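Local coordinates for protein PTS-dependent dihydroxyacetone kinase, ADP-binding subunit DhaL (Lactococcus lactis subsp. lactis, PDB 3CR3) that binds ADP and magnesium, has its ADP converted to ATP by phosphoryl transfer from DhaM, and passes that phosphoryl group to dihydroxyacetone bound to DhaK, at residues N40-G44 / K74-S79; E47-L52 / K66-L71. All coordinates share one frame; numbering follows the deposited sequence.

Overall arrangement
Both contacts use helix 37-54, which meets the end of helix 60-74 and the loop after it in contact 1 and helix 60-74 itself in contact 2; their centres are about 11 Å apart. Contact 1 uses the first turns of helix 37-54, and it grips the diphosphate of ADP. Contact 2 lies farther along, where segments 47-52 and 66-71 of the two helices pack together; in sequence both of its segments fall between those of contact 1. The two meet where Gly44 O touches Leu71 CD2, at 3.4 Å. One helical hairpin of this all-helical subunit thus carries nucleotide-binding residues at one end and an interhelical seam behind them.

Contact 1 (N40-G44 / K74-S79); sequences NMARG and KVGGAS. With ADP (adenosine-5'-diphosphate), chain G.
Oxygen O2A on the alpha phosphate of ADP is gripped by both segments: Asn40 ND2 donates to O2A over 2.8 Å in a nearly straight bond (164°), and Ser79 OG donates to O2A over 2.9 Å. Ser79 turns its hydroxyl between its own backbone N and carbonyl carbon (chi1 59°), which aims OG at the phosphate, while the selenium of Met41 lies beside that hydroxyl. One step earlier, Ala78 N reaches the beta phosphate, 2.8 Å from ADP O2B, with a weak second bond to O3A. Gly77 passes so close to the ligand that a CB would strike both O3A and Asn40 ND2. The other branch of the Asn40 amide, OD1, accepts from a water that in turn accepts from Gly76 N at 2.8 Å and from Arg43 NH1 at 3.0 Å. No direct hydrogen bond links the segments, so this water joins helix to loop. At the base of the Asn40 side chain, CB rests on Val75 CG1 at 3.8 Å, and Val75 CG2 sits against Gly44 CA. Replacing Asn40 with alanine removes the amide and would probably leave O2A without its donor from helix 37-54 and the bridging water without OD1 as an acceptor. Together the start of helix 37-54 and the glycine-containing loop before helix 79-94 form the diphosphate-binding part of the DhaL nucleotide site.

Contact 2 (E47-L52 / K66-L71); sequences ETMKAL and KVAMTL
Segments 47-52 and 66-71 are helical and cross at a slant, their axes 9.3 Å apart at closest approach with 135° between their N-to-C directions, and their backbones come nearest at Thr48 and Thr70. Thr70 drives its methyl into the other helix: CG2 lies 3.4 Å from Thr48 N and also touches Glu47 CB. This follows from a rotation (chi1 -46°) that sets CG2 opposite the backbone N and turns the hydroxyl back onto its own helix, where Thr70 OG1 donates to Lys66 O at 2.6 Å. That carbonyl also takes Thr70 N, the two donors arriving from opposite faces of its plane. Thr48 works in a similar way, its OG1 being bonded to Gly44 O one turn earlier, so that neither threonine spends its hydroxyl on a bond across the interface. Leu71 CD2 lies 3.4 Å from Thr48 OG1, and Thr48 CG2 meets Val67 CG2 at 3.8 Å. Toward the other end, the side chains of Leu52 and Lys66 lie alongside one another, pointing opposite ways, with Leu52 CD2 3.6 Å from Lys66 CG. The bend at the second torsion of Lys66 (chi2 56°) brings CD near Ala51 CB. No hydrogen bond crosses the interface; methyl and methylene groups do most of the touching, some of them against the threonine hydroxyls and the backbone. Leu11 of helix 4-20 packs on Leu52 and Val67, Phe57 covers Leu52 and Lys66, and from helix 79-94, Phe87 packs on Val67 and Tyr83 on Leu71.

Contact 1 (N40-G44 / K74-S79)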
loop_
_atom_site.group_PDB
_atom_site.type_symbol
_atom_site.label_atom_id
_atom_site.label_comp_id
_atom_site.label_asym_id
_atom_site.label_seq_id
_atom_site.Cartn_x
_atom_site.Cartn_y
_atom_site.Cartn_z
ATOM N N ASN A 40 -3.676 2.507 -24.899
ATOM C CA ASN A 40 -2.232 2.647 -24.663
ATOM C C ASN A 40 -1.428 2.582 -25.966
ATOM O O ASN A 40 -0.626 3.474 -26.268
ATOM C CB ASN A 40 -1.729 1.513 -23.742
ATOM C CG ASN A 40 -1.978 1.771 -22.244
ATOM O OD1 ASN A 40 -2.362 2.863 -21.829
ATOM N ND2 ASN A 40 -1.722 0.747 -21.426
HETATM N N MSE A 41 -1.641 1.498 -26.714
HETATM C CA MSE A 41 -0.970 1.269 -27.986
HETATM C C MSE A 41 -1.358 2.273 -29.082
HETATM O O MSE A 41 -0.515 2.622 -29.915
HETATM C CB MSE A 41 -1.204 -0.164 -28.472
HETATM C CG MSE A 41 -0.579 -1.255 -27.575
HETATM SE SE MSE A 41 1.357 -1.067 -27.309
HETATM C CE MSE A 41 1.874 -1.491 -29.156
ATOM N N ALA A 42 -2.626 2.700 -29.100
ATOM C CA ALA A 42 -3.099 3.680 -30.083
ATOM C C ALA A 42 -2.392 5.010 -29.921
ATOM O O ALA A 42 -1.915 5.586 -30.903
ATOM C CB ALA A 42 -4.602 3.867 -30.014
ATOM N N ARG A 43 -2.328 5.473 -28.678
ATOM C CA ARG A 43 -1.579 6.674 -28.289
ATOM C C ARG A 43 -0.105 6.548 -28.683
ATOM O O ARG A 43 0.438 7.390 -29.405
ATOM C CB ARG A 43 -1.706 6.860 -26.780
ATOM C CG ARG A 43 -0.977 8.046 -26.169
ATOM C CD ARG A 43 -1.456 8.279 -24.727
ATOM N NE ARG A 43 -2.920 8.356 -24.637
ATOM C CZ ARG A 43 -3.705 7.484 -23.993
ATOM N NH1 ARG A 43 -3.186 6.453 -23.341
ATOM N NH2 ARG A 43 -5.026 7.661 -23.993
ATOM N N GLY A 44 0.528 5.475 -28.226
ATOM C CA GLY A 44 1.945 5.275 -28.452
ATOM C C GLY A 44 2.319 5.213 -29.918
ATOM O O GLY A 44 3.343 5.765 -30.322
ATOM N N LYS A 74 5.123 7.722 -24.105
ATOM C CA LYS A 74 3.690 7.937 -24.375
ATOM C C LYS A 74 2.727 6.788 -23.972
ATOM O O LYS A 74 1.507 6.975 -23.968
ATOM C CB LYS A 74 3.490 8.329 -25.849
ATOM C CG LYS A 74 4.282 9.581 -26.284
ATOM C CD LYS A 74 3.645 10.873 -25.763
ATOM C CE LYS A 74 4.440 12.116 -26.159
ATOM N NZ LYS A 74 5.660 12.316 -25.298
ATOM N N VAL A 75 3.277 5.614 -23.650
ATOM C CA VAL A 75 2.497 4.474 -23.143
ATOM C C VAL A 75 2.649 4.381 -21.607
ATOM O O VAL A 75 3.764 4.253 -21.095
ATOM C CB VAL A 75 2.955 3.149 -23.816
ATOM C CG1 VAL A 75 2.007 2.002 -23.503
ATOM C CG2 VAL A 75 3.069 3.320 -25.319
ATOM N N GLY A 76 1.539 4.461 -20.874
ATOM C CA GLY A 76 1.583 4.511 -19.407
ATOM C C GLY A 76 1.505 3.181 -18.663
ATOM O O GLY A 76 1.564 3.153 -17.415
ATOM N N GLY A 77 1.364 2.087 -19.427
ATOM C CA GLY A 77 1.314 0.737 -18.874
ATOM C C GLY A 77 2.552 -0.091 -19.188
ATOM O O GLY A 77 3.509 0.402 -19.804
ATOM N N ALA A 78 2.515 -1.351 -18.768
ATOM C CA ALA A 78 3.610 -2.308 -18.943
ATOM C C ALA A 78 4.085 -2.416 -20.390
ATOM O O ALA A 78 5.266 -2.593 -20.651
ATOM C CB ALA A 78 3.187 -3.691 -18.427
ATOM N N SER A 79 3.167 -2.296 -21.335
ATOM C CA SER A 79 3.537 -2.406 -22.752
ATOM C C SER A 79 4.576 -1.351 -23.188
ATOM O O SER A 79 5.306 -1.564 -24.158
ATOM C CB SER A 79 2.281 -2.336 -23.626
ATOM O OG SER A 79 1.605 -1.110 -23.383
HETATM P PB ADP G . -0.858 -2.685 -18.134
HETATM O O1B ADP G . -2.157 -1.946 -18.188
HETATM O O2B ADP G . 0.175 -1.993 -17.313
HETATM O O3B ADP G . -1.011 -4.168 -17.795
HETATM P PA ADP G . -1.087 -2.902 -21.022
HETATM O O1A ADP G . -2.525 -3.194 -20.762
HETATM O O2A ADP G . -0.793 -1.781 -21.992
HETATM O O3A ADP G . -0.269 -2.636 -19.645
HETATM O "O5'" ADP G . -0.348 -4.237 -21.551
HETATM C "C5'" ADP G . -0.703 -5.521 -21.028
HETATM C "C4'" ADP G . 0.177 -6.545 -21.712
HETATM O "O4'" ADP G . 1.552 -6.403 -21.331
HETATM C "C3'" ADP G . -0.189 -7.975 -21.353
HETATM O "O3'" ADP G . -1.229 -8.421 -22.222
HETATM C "C2'" ADP G . 1.119 -8.740 -21.545
HETATM O "O2'" ADP G . 1.255 -9.292 -22.857
HETATM C "C1'" ADP G . 2.195 -7.670 -21.415
HETATM N N9 ADP G . 2.947 -7.872 -20.163
HETATM C C8 ADP G . 2.537 -7.447 -18.948
HETATM N N7 ADP G . 3.438 -7.778 -18.011
HETATM C C5 ADP G . 4.435 -8.435 -18.633
HETATM C C6 ADP G . 5.699 -9.068 -18.216
HETATM N N6 ADP G . 6.058 -9.024 -16.918
HETATM N N1 ADP G . 6.465 -9.648 -19.167
HETATM C C2 ADP G . 6.113 -9.668 -20.468
HETATM N N3 ADP G . 4.979 -9.121 -20.909
HETATM C C4 ADP G . 4.114 -8.507 -20.053
HETATM O O HOH W 1 -0.809 5.687 -21.705
#

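Contact 2 (E47-L52 / K66-L71)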
loop_
_atom_site.group_PDB
_atom_site.type_symbol
_atom_site.label_atom_id
_atom_site.label_comp_id
_atom_site.label_asym_id
_atom_site.label_seq_id
_atom_site.Cartn_x
_atom_site.Cartn_y
_atom_site.Cartn_z
ATOM N N GLU A 47 1.563 8.726 -31.756
ATOM C CA GLU A 47 2.742 9.516 -31.424
ATOM C C GLU A 47 4.016 9.061 -32.133
ATOM O O GLU A 47 4.769 9.902 -32.618
ATOM C CB GLU A 47 2.940 9.561 -29.911
ATOM C CG GLU A 47 1.875 10.389 -29.207
ATOM C CD GLU A 47 1.856 11.840 -29.687
ATOM O OE1 GLU A 47 2.920 12.498 -29.635
ATOM O OE2 GLU A 47 0.783 12.312 -30.116
ATOM N N THR A 48 4.244 7.745 -32.214
ATOM C CA THR A 48 5.380 7.194 -32.957
ATOM C C THR A 48 5.372 7.645 -34.424
ATOM O O THR A 48 6.369 8.159 -34.921
ATOM C CB THR A 48 5.442 5.644 -32.862
ATOM O OG1 THR A 48 5.740 5.268 -31.516
ATOM C CG2 THR A 48 6.526 5.078 -33.777
HETATM N N MSE A 49 4.241 7.470 -35.099
HETATM C CA MSE A 49 4.142 7.834 -36.510
HETATM C C MSE A 49 4.305 9.344 -36.728
HETATM O O MSE A 49 4.888 9.763 -37.736
HETATM C CB MSE A 49 2.848 7.315 -37.136
HETATM C CG MSE A 49 2.711 5.788 -37.147
HETATM SE SE MSE A 49 4.327 4.788 -37.637
HETATM C CE MSE A 49 4.418 5.357 -39.518
ATOM N N LYS A 50 3.806 10.146 -35.787
ATOM C CA LYS A 50 4.040 11.599 -35.799
ATOM C C LYS A 50 5.537 11.897 -35.723
ATOM O O LYS A 50 6.070 12.655 -36.535
ATOM C CB LYS A 50 3.357 12.287 -34.616
ATOM C CG LYS A 50 1.848 12.391 -34.669
ATOM C CD LYS A 50 1.388 13.504 -33.723
ATOM C CE LYS A 50 0.004 13.241 -33.162
ATOM N NZ LYS A 50 -0.448 14.377 -32.298
ATOM N N ALA A 51 6.206 11.292 -34.742
ATOM C CA ALA A 51 7.636 11.506 -34.518
ATOM C C ALA A 51 8.505 11.049 -35.694
ATOM O O ALA A 51 9.525 11.672 -35.984
ATOM C CB ALA A 51 8.082 10.833 -33.227
ATOM N N LEU A 52 8.099 9.974 -36.368
ATOM C CA LEU A 52 8.823 9.489 -37.545
ATOM C C LEU A 52 8.700 10.419 -38.761
ATOM O O LEU A 52 9.610 10.468 -39.599
ATOM C CB LEU A 52 8.384 8.068 -37.931
ATOM C CG LEU A 52 8.522 6.882 -36.967
ATOM C CD1 LEU A 52 8.444 5.573 -37.743
ATOM C CD2 LEU A 52 9.787 6.915 -36.147
ATOM N N LYS A 66 13.983 5.747 -32.172
ATOM C CA LYS A 66 12.900 6.732 -32.109
ATOM C C LYS A 66 11.587 6.081 -31.662
ATOM O O LYS A 66 10.804 6.675 -30.900
ATOM C CB LYS A 66 12.727 7.422 -33.470
ATOM C CG LYS A 66 11.647 8.519 -33.525
ATOM C CD LYS A 66 11.870 9.617 -32.482
ATOM C CE LYS A 66 12.864 10.685 -32.953
ATOM N NZ LYS A 66 13.245 11.564 -31.795
ATOM N N VAL A 67 11.359 4.860 -32.137
ATOM C CA VAL A 67 10.188 4.078 -31.733
ATOM C C VAL A 67 10.286 3.781 -30.235
ATOM O O VAL A 67 9.351 4.045 -29.483
ATOM C CB VAL A 67 10.051 2.770 -32.559
ATOM C CG1 VAL A 67 8.911 1.875 -32.011
ATOM C CG2 VAL A 67 9.816 3.094 -34.016
ATOM N N ALA A 68 11.432 3.270 -29.808
ATOM C CA ALA A 68 11.647 2.931 -28.406
ATOM C C ALA A 68 11.354 4.110 -27.451
ATOM O O ALA A 68 10.609 3.956 -26.488
ATOM C CB ALA A 68 13.049 2.404 -28.210
HETATM N N MSE A 69 11.916 5.286 -27.741
HETATM C CA MSE A 69 11.747 6.457 -26.872
HETATM C C MSE A 69 10.323 7.009 -26.868
HETATM O O MSE A 69 9.833 7.429 -25.823
HETATM C CB MSE A 69 12.746 7.572 -27.226
HETATM C CG MSE A 69 14.210 7.137 -27.200
HETATM SE SE MSE A 69 14.777 6.309 -25.506
HETATM C CE MSE A 69 14.501 4.410 -25.831
ATOM N N THR A 70 9.670 7.000 -28.028
ATOM C CA THR A 70 8.282 7.452 -28.135
ATOM C C THR A 70 7.329 6.555 -27.321
ATOM O O THR A 70 6.516 7.050 -26.545
ATOM C CB THR A 70 7.812 7.538 -29.608
ATOM O OG1 THR A 70 8.804 8.204 -30.399
ATOM C CG2 THR A 70 6.510 8.293 -29.711
ATOM N N LEU A 71 7.448 5.239 -27.499
ATOM C CA LEU A 71 6.623 4.281 -26.755
ATOM C C LEU A 71 6.902 4.354 -25.250
ATOM O O LEU A 71 5.975 4.287 -24.439
ATOM C CB LEU A 71 6.791 2.844 -27.298
ATOM C CG LEU A 71 6.375 2.555 -28.753
ATOM C CD1 LEU A 71 6.578 1.074 -29.116
ATOM C CD2 LEU A 71 4.947 2.981 -29.072
#